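Local coordinates for protein porin B (Pseudomonas putida, PDB 4GEY) that probably lets glucose and related sugars cross the outer membrane as a carbohydrate-selective beta-barrel channel, at residues Y412-S415 and V419-V422; A53-G58 and D63-Y68; G176-G181 and D327-V332. The protein carries 2 engineered substitutions. All blocks are in the same frame, centred on the assembly; numbering follows the deposited sequence.

Contact 1 of 3, residues Y412-S415 and V419-V422; sequences YIKS and VDEV. With DMU (decyl-beta-D-maltopyranoside), chain L; C8E ((hydroxyethyloxy)tri(ethyloxy)octane), chain F.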
loop_
_atom_site.group_PDB
_atom_site.type_symbol
_atom_site.label_atom_id
_atom_site.label_comp_id
_atom_site.label_asym_id
_atom_site.label_seq_id
_atom_site.Cartn_x
_atom_site.Cartn_y
_atom_site.Cartn_z
ATOM N N TYR A 412 -6.697 3.861 -16.028
ATOM C CA TYR A 412 -7.533 2.999 -16.855
ATOM C C TYR A 412 -7.729 1.666 -16.173
ATOM O O TYR A 412 -6.765 1.041 -15.733
ATOM C CB TYR A 412 -6.883 2.761 -18.215
ATOM C CG TYR A 412 -7.843 2.262 -19.283
ATOM C CD1 TYR A 412 -8.854 3.085 -19.775
ATOM C CD2 TYR A 412 -7.725 0.986 -19.812
ATOM C CE1 TYR A 412 -9.724 2.641 -20.756
ATOM C CE2 TYR A 412 -8.597 0.531 -20.797
ATOM C CZ TYR A 412 -9.593 1.361 -21.264
ATOM O OH TYR A 412 -10.464 0.912 -22.236
ATOM N N ILE A 413 -8.976 1.216 -16.106
ATOM C CA ILE A 413 -9.316 -0.000 -15.381
ATOM C C ILE A 413 -10.141 -0.975 -16.221
ATOM O O ILE A 413 -11.269 -0.679 -16.612
ATOM C CB ILE A 413 -10.101 0.337 -14.107
ATOM C CG1 ILE A 413 -9.398 1.449 -13.342
ATOM C CG2 ILE A 413 -10.224 -0.873 -13.216
ATOM C CD1 ILE A 413 -10.321 2.189 -12.475
ATOM N N LYS A 414 -9.572 -2.146 -16.481
ATOM C CA LYS A 414 -10.244 -3.175 -17.250
ATOM C C LYS A 414 -10.851 -4.194 -16.299
ATOM O O LYS A 414 -10.147 -4.751 -15.453
ATOM C CB LYS A 414 -9.253 -3.864 -18.181
ATOM C CG LYS A 414 -9.911 -4.743 -19.226
ATOM C CD LYS A 414 -9.382 -6.166 -19.165
ATOM C CE LYS A 414 -10.494 -7.164 -18.876
ATOM N NZ LYS A 414 -11.538 -7.222 -19.934
ATOM N N SER A 415 -12.151 -4.438 -16.444
ATOM C CA SER A 415 -12.880 -5.302 -15.521
ATOM C C SER A 415 -12.664 -4.923 -14.058
ATOM O O SER A 415 -11.922 -5.595 -13.341
ATOM C CB SER A 415 -12.505 -6.770 -15.727
ATOM O OG SER A 415 -12.858 -7.203 -17.024
ATOM N N VAL A 419 -14.778 -8.133 -12.910
ATOM C CA VAL A 419 -16.045 -8.395 -13.560
ATOM C C VAL A 419 -16.088 -7.906 -15.000
ATOM O O VAL A 419 -16.196 -6.705 -15.267
ATOM C CB VAL A 419 -17.205 -7.809 -12.770
ATOM C CG1 VAL A 419 -18.517 -8.157 -13.442
ATOM C CG2 VAL A 419 -17.170 -8.348 -11.363
ATOM N N ASP A 420 -16.030 -8.859 -15.927
ATOM C CA ASP A 420 -16.005 -8.545 -17.346
ATOM C C ASP A 420 -17.250 -7.816 -17.814
ATOM O O ASP A 420 -17.241 -7.168 -18.860
ATOM C CB ASP A 420 -15.809 -9.812 -18.155
ATOM C CG ASP A 420 -14.417 -10.365 -18.013
ATOM O OD1 ASP A 420 -13.514 -9.607 -17.600
ATOM O OD2 ASP A 420 -14.221 -11.553 -18.319
ATOM N N GLU A 421 -18.313 -7.902 -17.028
ATOM C CA GLU A 421 -19.565 -7.262 -17.403
ATOM C C GLU A 421 -19.567 -5.762 -17.100
ATOM O O GLU A 421 -20.501 -5.059 -17.463
ATOM C CB GLU A 421 -20.759 -7.963 -16.745
ATOM C CG GLU A 421 -21.064 -9.357 -17.343
ATOM C CD GLU A 421 -19.925 -10.368 -17.163
ATOM O OE1 GLU A 421 -19.229 -10.313 -16.122
ATOM O OE2 GLU A 421 -19.719 -11.211 -18.074
ATOM N N VAL A 422 -18.512 -5.280 -16.450
ATOM C CA VAL A 422 -18.399 -3.864 -16.136
ATOM C C VAL A 422 -17.483 -3.233 -17.167
ATOM O O VAL A 422 -16.373 -3.709 -17.382
ATOM C CB VAL A 422 -17.816 -3.625 -14.709
ATOM C CG1 VAL A 422 -17.515 -2.153 -14.503
ATOM C CG2 VAL A 422 -18.759 -4.136 -13.624
HETATM C C1 DMU L . -9.942 -11.039 -19.725
HETATM C C2 DMU L . -10.831 -12.046 -19.185
HETATM C C3 DMU L . -11.746 -12.820 -20.064
HETATM C C4 DMU L . -11.344 -12.831 -21.557
HETATM O O5 DMU L . -10.901 -11.400 -21.933
HETATM C C6 DMU L . -9.752 -10.979 -21.172
HETATM O O7 DMU L . -11.815 -14.198 -19.625
HETATM O O16 DMU L . -9.340 -9.684 -21.635
HETATM C C18 DMU L . -7.969 -9.490 -21.987
HETATM C C19 DMU L . -7.452 -8.032 -22.106
HETATM C C22 DMU L . -6.462 -7.453 -21.031
HETATM C C25 DMU L . -6.024 -6.000 -21.228
HETATM C C28 DMU L . -5.333 -5.240 -20.114
HETATM C C31 DMU L . -5.415 -3.727 -20.162
HETATM C C34 DMU L . -4.512 -2.894 -19.278
HETATM C C37 DMU L . -5.047 -1.619 -18.704
HETATM O O49 DMU L . -8.627 -11.252 -19.058
HETATM O O55 DMU L . -11.533 -11.450 -18.035
HETATM C C57 DMU L . -12.320 -13.260 -22.395
HETATM O O61 DMU L . -12.396 -12.655 -23.639
HETATM C C5 DMU L . -13.212 -16.153 -19.759
HETATM C C7 DMU L . -14.074 -16.437 -20.862
HETATM C C8 DMU L . -15.393 -15.800 -20.759
HETATM C C9 DMU L . -15.301 -14.251 -20.667
HETATM O O1 DMU L . -14.079 -13.833 -19.835
HETATM C C10 DMU L . -13.076 -14.751 -19.336
HETATM O O2 DMU L . -16.165 -16.116 -21.881
HETATM O O3 DMU L . -11.888 -16.726 -20.040
HETATM O O4 DMU L . -14.243 -17.886 -20.924
HETATM C C11 DMU L . -16.383 -13.733 -20.118
HETATM O O6 DMU L . -16.442 -12.358 -19.982
HETATM C C7 C8E F . -3.308 4.816 -18.501
HETATM C C8 C8E F . -4.312 5.704 -19.230
HETATM O O9 C8E F . -4.457 5.222 -20.547
HETATM C C10 C8E F . -5.781 5.269 -21.036
HETATM C C11 C8E F . -5.832 4.644 -22.428
HETATM O O12 C8E F . -7.168 4.554 -22.877
HETATM C C13 C8E F . -7.348 3.424 -23.709
HETATM C C14 C8E F . -8.673 3.467 -24.468
HETATM O O15 C8E F . -8.516 2.727 -25.661
HETATM C C16 C8E F . -9.074 1.428 -25.607
HETATM C C17 C8E F . -10.600 1.495 -25.610
HETATM O O18 C8E F . -11.039 1.868 -26.898
HETATM C C19 C8E F . -11.431 0.763 -27.684
HETATM C C20 C8E F . -12.295 1.281 -28.828
HETATM O O21 C8E F . -12.110 2.678 -28.962
HETATM O O HOH W 1 -14.386 -4.327 -18.864
#
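Ser-415, just after strand 404-414, is tied to Asp-420 within the loop that follows. The hydroxyl OG of Ser-415 donates to OD1 of Asp-420 over 2.6 Å, and the carboxylate receives it on its anti lone pair, away from the other oxygen. With chi1 at -62°, OG stands anti to the carbonyl carbon of Ser-415, which places it before Asp-420. Serine suits the spot because a short hydroxyl reaches OD1 while CA of Ser-415 rests 3.6 Å from the carbonyl oxygen of Val-419. That same Val-419 oxygen accepts the amide of Val-422 at 3.0 Å, closing a type I turn. On the Val-422 side of the turn a water links the segments, accepting from N of Ser-415 and donating to the carbonyl oxygen of Val-422 at 2.6 Å.

Detergent meets the other side. Asp-420 is still closely bonded there: its OD2 accepts a hydrogen bond from O6 of a decyl maltoside at 2.9 Å, and O55 of the same molecule lies 2.7 Å from OD2. The loose elements are Lys-414 and the flank of alkyl and polyether chains. Lys-414 makes a long salt bridge to the acid, NZ to OD1 of Asp-420 at 3.9 Å, and NZ is also hydrogen-bonded to a second decyl maltoside; its methylenes run beside the decyl chain of the first maltoside, with CD 3.7 Å from C22. Further along the strand, Tyr-412 lays one ring face against the polyether C8E and meets C37 of the first maltoside at its edge, while its hydroxyl bonds Asn-424.

A positively charged residue with a long apolar stem and a tyrosine suit a strand that passes from lipid-like chains to sugar headgroups. The arrangement is that of a short hairpin connection between strands 404-414 and 425-435, consistent with the membrane-interface edge of an outer-membrane beta-barrel.

Contact 2 of 3, residues A53-G58 and D63-Y68; sequences AGNLHG and DKTARY. With DMU (decyl-beta-D-maltopyranoside), chain N; C8E ((hydroxyethyloxy)tri(ethyloxy)octane), chain H.
The carbonyl oxygen of Ala-53 is approached by two groups of the neighbouring strand: N of Arg-67 donates to it at 2.7 Å, nearly straight (168° at the hydrogen), and CA of Ala-66 offers a weaker C-H contact at 3.3 Å. In return Ala-53 N binds the carbonyl oxygen of Arg-67, making the two residues an antiparallel hydrogen-bonded pair. Where regular pairing gives way, Asn-55 takes over with its side chain. Its OD1 accepts N of Thr-65 at 3.0 Å, and its ND2 donates to O of Asp-63, also at 3.0 Å, coming from above that carbonyl's plane. A chi1 of 55° sets the amide between the backbone N and carbonyl carbon of Asn-55 and turns it to the facing chain; asparagine suits because it carries donor and acceptor side by side, like a peptide group. Beyond it Lys-64 stretches along the strand until NZ reaches O of Leu-56 at 2.9 Å. Toward the other neighbour, strand 425-435, Leu-56 and His-57 share Leu-426 as partner in a classic beta bulge.

Arg-67 folds back on its own segment: NH1 gives one bond to Thr-65 OG1 and another to Ala-66 O, while NE forms a salt bridge with Asp-106. Thr-65 OG1 has a weak bond to a decyl maltoside hydroxyl. Thus the Asn-55 amide and the Lys-64 ammonium bond main-chain groups where the paired strands lead into the loop.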
loop_
_atom_site.group_PDB
_atom_site.type_symbol
_atom_site.label_atom_id
_atom_site.label_comp_id
_atom_site.label_asym_id
_atom_site.label_seq_id
_atom_site.Cartn_x
_atom_site.Cartn_y
_atom_site.Cartn_z
ATOM N N ALA A 53 -10.427 12.262 -7.774
ATOM C CA ALA A 53 -10.733 11.357 -8.887
ATOM C C ALA A 53 -12.128 11.586 -9.458
ATOM O O ALA A 53 -13.105 11.761 -8.719
ATOM C CB ALA A 53 -10.564 9.920 -8.468
ATOM N N GLY A 54 -12.212 11.592 -10.781
ATOM C CA GLY A 54 -13.481 11.768 -11.451
ATOM C C GLY A 54 -13.576 10.840 -12.639
ATOM O O GLY A 54 -12.619 10.700 -13.392
ATOM N N ASN A 55 -14.723 10.191 -12.804
ATOM C CA ASN A 55 -14.904 9.266 -13.914
ATOM C C ASN A 55 -15.174 10.015 -15.207
ATOM O O ASN A 55 -15.962 10.958 -15.231
ATOM C CB ASN A 55 -16.011 8.251 -13.618
ATOM C CG ASN A 55 -17.331 8.903 -13.259
ATOM O OD1 ASN A 55 -17.384 9.880 -12.496
ATOM N ND2 ASN A 55 -18.418 8.357 -13.806
ATOM N N LEU A 56 -14.484 9.609 -16.267
ATOM C CA LEU A 56 -14.623 10.251 -17.567
ATOM C C LEU A 56 -15.416 9.375 -18.526
ATOM O O LEU A 56 -16.119 9.883 -19.419
ATOM C CB LEU A 56 -13.253 10.567 -18.161
ATOM C CG LEU A 56 -12.431 11.591 -17.386
ATOM C CD1 LEU A 56 -10.982 11.526 -17.811
ATOM C CD2 LEU A 56 -12.983 12.967 -17.629
ATOM N N HIS A 57 -15.317 8.063 -18.325
ATOM C CA HIS A 57 -15.954 7.105 -19.214
ATOM C C HIS A 57 -15.990 5.695 -18.608
ATOM O O HIS A 57 -15.010 5.243 -18.015
ATOM C CB HIS A 57 -15.205 7.100 -20.548
ATOM C CG HIS A 57 -15.780 6.170 -21.564
ATOM N ND1 HIS A 57 -16.656 6.590 -22.545
ATOM C CD2 HIS A 57 -15.601 4.842 -21.761
ATOM C CE1 HIS A 57 -16.998 5.559 -23.295
ATOM N NE2 HIS A 57 -16.374 4.485 -22.841
ATOM N N GLY A 58 -17.121 5.005 -18.749
ATOM C CA GLY A 58 -17.214 3.598 -18.378
ATOM C C GLY A 58 -17.393 3.311 -16.904
ATOM O O GLY A 58 -17.902 4.146 -16.162
ATOM N N ASP A 63 -22.665 7.995 -14.630
ATOM C CA ASP A 63 -22.987 9.358 -14.203
ATOM C C ASP A 63 -21.692 10.020 -13.742
ATOM O O ASP A 63 -21.043 9.539 -12.809
ATOM C CB ASP A 63 -23.987 9.317 -13.055
ATOM C CG ASP A 63 -24.382 10.690 -12.573
ATOM O OD1 ASP A 63 -23.694 11.230 -11.677
ATOM O OD2 ASP A 63 -25.387 11.231 -13.082
ATOM N N LYS A 64 -21.302 11.104 -14.401
ATOM C CA LYS A 64 -20.004 11.725 -14.138
ATOM C C LYS A 64 -20.054 12.564 -12.870
ATOM O O LYS A 64 -20.931 13.417 -12.707
ATOM C CB LYS A 64 -19.557 12.579 -15.326
ATOM C CG LYS A 64 -19.472 11.805 -16.629
ATOM C CD LYS A 64 -18.854 12.610 -17.774
ATOM C CE LYS A 64 -19.061 11.872 -19.097
ATOM N NZ LYS A 64 -18.905 10.391 -18.907
ATOM N N THR A 65 -19.114 12.304 -11.968
ATOM C CA THR A 65 -19.009 13.045 -10.721
ATOM C C THR A 65 -17.536 13.120 -10.328
ATOM O O THR A 65 -16.656 12.804 -11.128
ATOM C CB THR A 65 -19.828 12.375 -9.595
ATOM O OG1 THR A 65 -19.780 13.169 -8.405
ATOM C CG2 THR A 65 -19.274 11.021 -9.285
ATOM N N ALA A 66 -17.256 13.546 -9.105
ATOM C CA ALA A 66 -15.875 13.587 -8.657
ATOM C C ALA A 66 -15.763 13.335 -7.158
ATOM O O ALA A 66 -16.639 13.711 -6.374
ATOM C CB ALA A 66 -15.216 14.907 -9.043
ATOM N N ARG A 67 -14.687 12.675 -6.757
ATOM C CA ARG A 67 -14.529 12.381 -5.351
ATOM C C ARG A 67 -13.190 12.856 -4.866
ATOM O O ARG A 67 -12.244 12.973 -5.642
ATOM C CB ARG A 67 -14.758 10.898 -5.076
ATOM C CG ARG A 67 -16.187 10.462 -5.369
ATOM C CD ARG A 67 -17.135 11.042 -4.347
ATOM N NE ARG A 67 -18.526 10.680 -4.597
ATOM C CZ ARG A 67 -19.332 11.348 -5.414
ATOM N NH1 ARG A 67 -18.876 12.409 -6.066
ATOM N NH2 ARG A 67 -20.584 10.955 -5.585
ATOM N N TYR A 68 -13.127 13.178 -3.583
ATOM C CA TYR A 68 -11.905 13.694 -3.011
ATOM C C TYR A 68 -11.627 13.028 -1.685
ATOM O O TYR A 68 -12.522 12.832 -0.869
ATOM C CB TYR A 68 -11.988 15.200 -2.819
ATOM C CG TYR A 68 -10.753 15.792 -2.185
ATOM C CD1 TYR A 68 -9.610 16.027 -2.934
ATOM C CD2 TYR A 68 -10.731 16.116 -0.835
ATOM C CE1 TYR A 68 -8.482 16.568 -2.357
ATOM C CE2 TYR A 68 -9.617 16.663 -0.250
ATOM C CZ TYR A 68 -8.501 16.890 -1.017
ATOM O OH TYR A 68 -7.395 17.429 -0.435
HETATM C C1 DMU N . -17.325 17.595 -3.394
HETATM C C2 DMU N . -18.645 17.085 -3.114
HETATM C C3 DMU N . -19.567 16.912 -4.261
HETATM C C4 DMU N . -18.906 16.374 -5.557
HETATM O O5 DMU N . -17.456 16.877 -5.682
HETATM C C6 DMU N . -16.651 16.939 -4.491
HETATM O O7 DMU N . -20.652 16.019 -3.906
HETATM O O16 DMU N . -15.457 17.643 -4.832
HETATM C C18 DMU N . -14.269 16.946 -5.163
HETATM C C19 DMU N . -13.129 17.814 -5.746
HETATM C C22 DMU N . -12.544 18.936 -4.833
HETATM C C25 DMU N . -11.261 19.605 -5.316
HETATM C C28 DMU N . -9.940 19.275 -4.650
HETATM C C31 DMU N . -8.662 19.733 -5.327
HETATM O O49 DMU N . -16.462 17.473 -2.189
HETATM O O55 DMU N . -19.275 17.903 -2.065
HETATM C C57 DMU N . -19.567 16.782 -6.666
HETATM O O61 DMU N . -19.064 16.390 -7.899
HETATM C C5 DMU N . -22.885 15.389 -3.609
HETATM C C7 DMU N . -22.896 14.301 -4.538
HETATM C C8 DMU N . -23.355 14.654 -5.906
HETATM C C9 DMU N . -22.991 16.092 -6.440
HETATM O O1 DMU N . -22.301 16.964 -5.354
HETATM C C10 DMU N . -21.983 16.463 -4.014
HETATM O O2 DMU N . -22.914 13.688 -6.827
HETATM O O3 DMU N . -22.538 14.924 -2.252
HETATM O O4 DMU N . -23.756 13.274 -3.971
HETATM C C11 DMU N . -24.060 16.722 -6.907
HETATM O O6 DMU N . -24.706 16.160 -7.991
HETATM C C1 C8E H . -15.521 18.372 0.772
HETATM C C2 C8E H . -14.535 19.117 -0.112
HETATM C C3 C8E H . -13.146 19.092 0.529
HETATM C C4 C8E H . -12.061 19.472 -0.477
HETATM C C5 C8E H . -11.292 20.725 -0.064
HETATM C C6 C8E H . -9.794 20.557 -0.328
HETATM C C7 C8E H . -9.367 21.205 -1.637
HETATM C C8 C8E H . -7.942 20.829 -2.033
HETATM O O9 C8E H . -7.021 21.847 -1.702
HETATM C C10 C8E H . -5.727 21.331 -1.477
#

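Contact 3 of 3, residues G176-G181 and D327-V332; sequences GNWVGG and DNYQQV
Trp-178 ends helix 175-178, with Val-179 the first residue to leave helical angles, and it faces Tyr-329 of the extended strand 327-332 across 8.2 Å between their CA atoms. No backbone bond joins the two; the rings carry the contact. With chi1 at -38°, CG of Trp-178 stands anti to the carbonyl carbon and sends the indole toward the strand, bringing NE1 over the middle of the phenol face, 3.2 Å from CG of Tyr-329. The planes meet at 49°, an oblique pairing, with the five-membered ring's centroid 4.2 Å from the tyrosine's. Over one face of the indole lies CB of Asn-177, and Ile-355 and Thr-317 also touch both aromatic residues. At its far end Tyr-329 OH is hydrogen-bonded to Ala-169 O. A leucine in its place would probably leave NE1 without the aromatic face and Ala-169 O without this hydroxyl partner. Tyrosine thus suits the site by offering a pi face and a polar tip together. Helix 175-178 packs on strand 326-337 with the Trp-178 side chain about 9 Å from the bound glucose, and NE1 above the ring centre is consistent with an N-H...pi attraction.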
loop_
_atom_site.group_PDB
_atom_site.type_symbol
_atom_site.label_atom_id
_atom_site.label_comp_id
_atom_site.label_asym_id
_atom_site.label_seq_id
_atom_site.Cartn_x
_atom_site.Cartn_y
_atom_site.Cartn_z
ATOM N N GLY A 176 -0.092 -6.060 1.167
ATOM C CA GLY A 176 -1.084 -5.366 1.962
ATOM C C GLY A 176 -2.401 -5.096 1.251
ATOM O O GLY A 176 -3.426 -4.873 1.886
ATOM N N ASN A 177 -2.386 -5.101 -0.075
ATOM C CA ASN A 177 -3.612 -4.863 -0.810
ATOM C C ASN A 177 -4.410 -6.148 -1.023
ATOM O O ASN A 177 -5.619 -6.188 -0.813
ATOM C CB ASN A 177 -3.297 -4.165 -2.125
ATOM C CG ASN A 177 -2.758 -2.766 -1.913
ATOM O OD1 ASN A 177 -3.118 -2.091 -0.942
ATOM N ND2 ASN A 177 -1.879 -2.327 -2.806
ATOM N N TRP A 178 -3.718 -7.208 -1.406
ATOM C CA TRP A 178 -4.390 -8.425 -1.835
ATOM C C TRP A 178 -4.617 -9.444 -0.715
ATOM O O TRP A 178 -5.369 -10.409 -0.884
ATOM C CB TRP A 178 -3.626 -9.024 -3.025
ATOM C CG TRP A 178 -3.115 -7.940 -3.936
ATOM C CD1 TRP A 178 -1.865 -7.830 -4.464
ATOM C CD2 TRP A 178 -3.844 -6.790 -4.390
ATOM N NE1 TRP A 178 -1.772 -6.689 -5.229
ATOM C CE2 TRP A 178 -2.975 -6.037 -5.197
ATOM C CE3 TRP A 178 -5.153 -6.330 -4.199
ATOM C CZ2 TRP A 178 -3.369 -4.860 -5.803
ATOM C CZ3 TRP A 178 -5.532 -5.159 -4.794
ATOM C CH2 TRP A 178 -4.651 -4.441 -5.587
ATOM N N VAL A 179 -3.967 -9.229 0.423
ATOM C CA VAL A 179 -4.289 -9.982 1.627
ATOM C C VAL A 179 -4.493 -8.949 2.746
ATOM O O VAL A 179 -4.183 -9.146 3.920
ATOM C CB VAL A 179 -3.280 -11.186 1.873
ATOM C CG1 VAL A 179 -1.857 -10.779 1.666
ATOM C CG2 VAL A 179 -3.484 -11.887 3.223
ATOM N N GLY A 180 -5.062 -7.823 2.336
ATOM C CA GLY A 180 -5.383 -6.738 3.245
ATOM C C GLY A 180 -6.419 -7.055 4.304
ATOM O O GLY A 180 -6.670 -6.228 5.178
ATOM N N GLY A 181 -7.018 -8.245 4.236
ATOM C CA GLY A 181 -7.919 -8.691 5.283
ATOM C C GLY A 181 -7.210 -9.002 6.600
ATOM O O GLY A 181 -7.837 -8.930 7.657
ATOM N N ASP A 327 -5.600 -14.517 -6.170
ATOM C CA ASP A 327 -4.804 -15.712 -6.411
ATOM C C ASP A 327 -3.326 -15.318 -6.495
ATOM O O ASP A 327 -2.463 -15.869 -5.794
ATOM C CB ASP A 327 -5.259 -16.276 -7.760
ATOM C CG ASP A 327 -4.812 -17.682 -7.993
ATOM O OD1 ASP A 327 -3.663 -18.017 -7.640
ATOM O OD2 ASP A 327 -5.616 -18.460 -8.548
ATOM N N ASN A 328 -3.063 -14.356 -7.381
ATOM C CA ASN A 328 -1.726 -13.908 -7.716
ATOM C C ASN A 328 -1.857 -12.518 -8.331
ATOM O O ASN A 328 -2.937 -12.147 -8.776
ATOM C CB ASN A 328 -1.059 -14.889 -8.693
ATOM C CG ASN A 328 -1.733 -14.917 -10.078
ATOM O OD1 ASN A 328 -1.726 -13.923 -10.807
ATOM N ND2 ASN A 328 -2.290 -16.070 -10.451
ATOM N N TYR A 329 -0.775 -11.746 -8.353
ATOM C CA TYR A 329 -0.814 -10.396 -8.912
ATOM C C TYR A 329 0.520 -10.007 -9.531
ATOM O O TYR A 329 1.575 -10.400 -9.044
ATOM C CB TYR A 329 -1.224 -9.402 -7.829
ATOM C CG TYR A 329 -0.563 -8.045 -7.868
ATOM C CD1 TYR A 329 0.642 -7.815 -7.220
ATOM C CD2 TYR A 329 -1.181 -6.972 -8.498
ATOM C CE1 TYR A 329 1.233 -6.554 -7.229
ATOM C CE2 TYR A 329 -0.604 -5.705 -8.505
ATOM C CZ TYR A 329 0.601 -5.501 -7.872
ATOM O OH TYR A 329 1.189 -4.252 -7.890
ATOM N N GLN A 330 0.473 -9.254 -10.618
ATOM C CA GLN A 330 1.694 -8.798 -11.260
ATOM C C GLN A 330 1.580 -7.314 -11.528
ATOM O O GLN A 330 0.480 -6.776 -11.691
ATOM C CB GLN A 330 1.956 -9.532 -12.574
ATOM C CG GLN A 330 2.104 -11.035 -12.432
ATOM C CD GLN A 330 0.768 -11.729 -12.266
ATOM O OE1 GLN A 330 -0.203 -11.380 -12.928
ATOM N NE2 GLN A 330 0.705 -12.693 -11.359
ATOM N N GLN A 331 2.727 -6.651 -11.581
ATOM C CA GLN A 331 2.731 -5.250 -11.906
ATOM C C GLN A 331 4.063 -4.874 -12.511
ATOM O O GLN A 331 5.119 -5.272 -12.026
ATOM C CB GLN A 331 2.430 -4.444 -10.654
ATOM C CG GLN A 331 2.647 -2.961 -10.760
ATOM C CD GLN A 331 3.607 -2.493 -9.703
ATOM O OE1 GLN A 331 4.783 -2.833 -9.748
ATOM N NE2 GLN A 331 3.108 -1.745 -8.720
ATOM N N VAL A 332 3.998 -4.115 -13.592
ATOM C CA VAL A 332 5.183 -3.651 -14.288
ATOM C C VAL A 332 4.993 -2.164 -14.580
ATOM O O VAL A 332 3.869 -1.719 -14.831
ATOM C CB VAL A 332 5.382 -4.473 -15.578
ATOM C CG1 VAL A 332 5.990 -3.654 -16.663
ATOM C CG2 VAL A 332 6.264 -5.666 -15.288
#

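Along the chain contact 2 comes first, contact 3 next and contact 1 last. Contacts 1 and 2 are neighbours, their centres 15 Å apart and their nearest atoms about 6 Å apart, because strand 425-435 pairs with both 404-414 and 42-57 and so brings the last hairpin of the barrel beside the first. Both sit at detergent-coated strand ends. Contact 3 lies nearer the spatial centre of the chain, about 10 Å from it, its own centre 17 Å from that of contact 1 and 25 Å from that of contact 2, where segment 176-181 meets strand 326-337. The three therefore sample the barrel's closure and its interior, consistent with an inner part that shapes the sugar path.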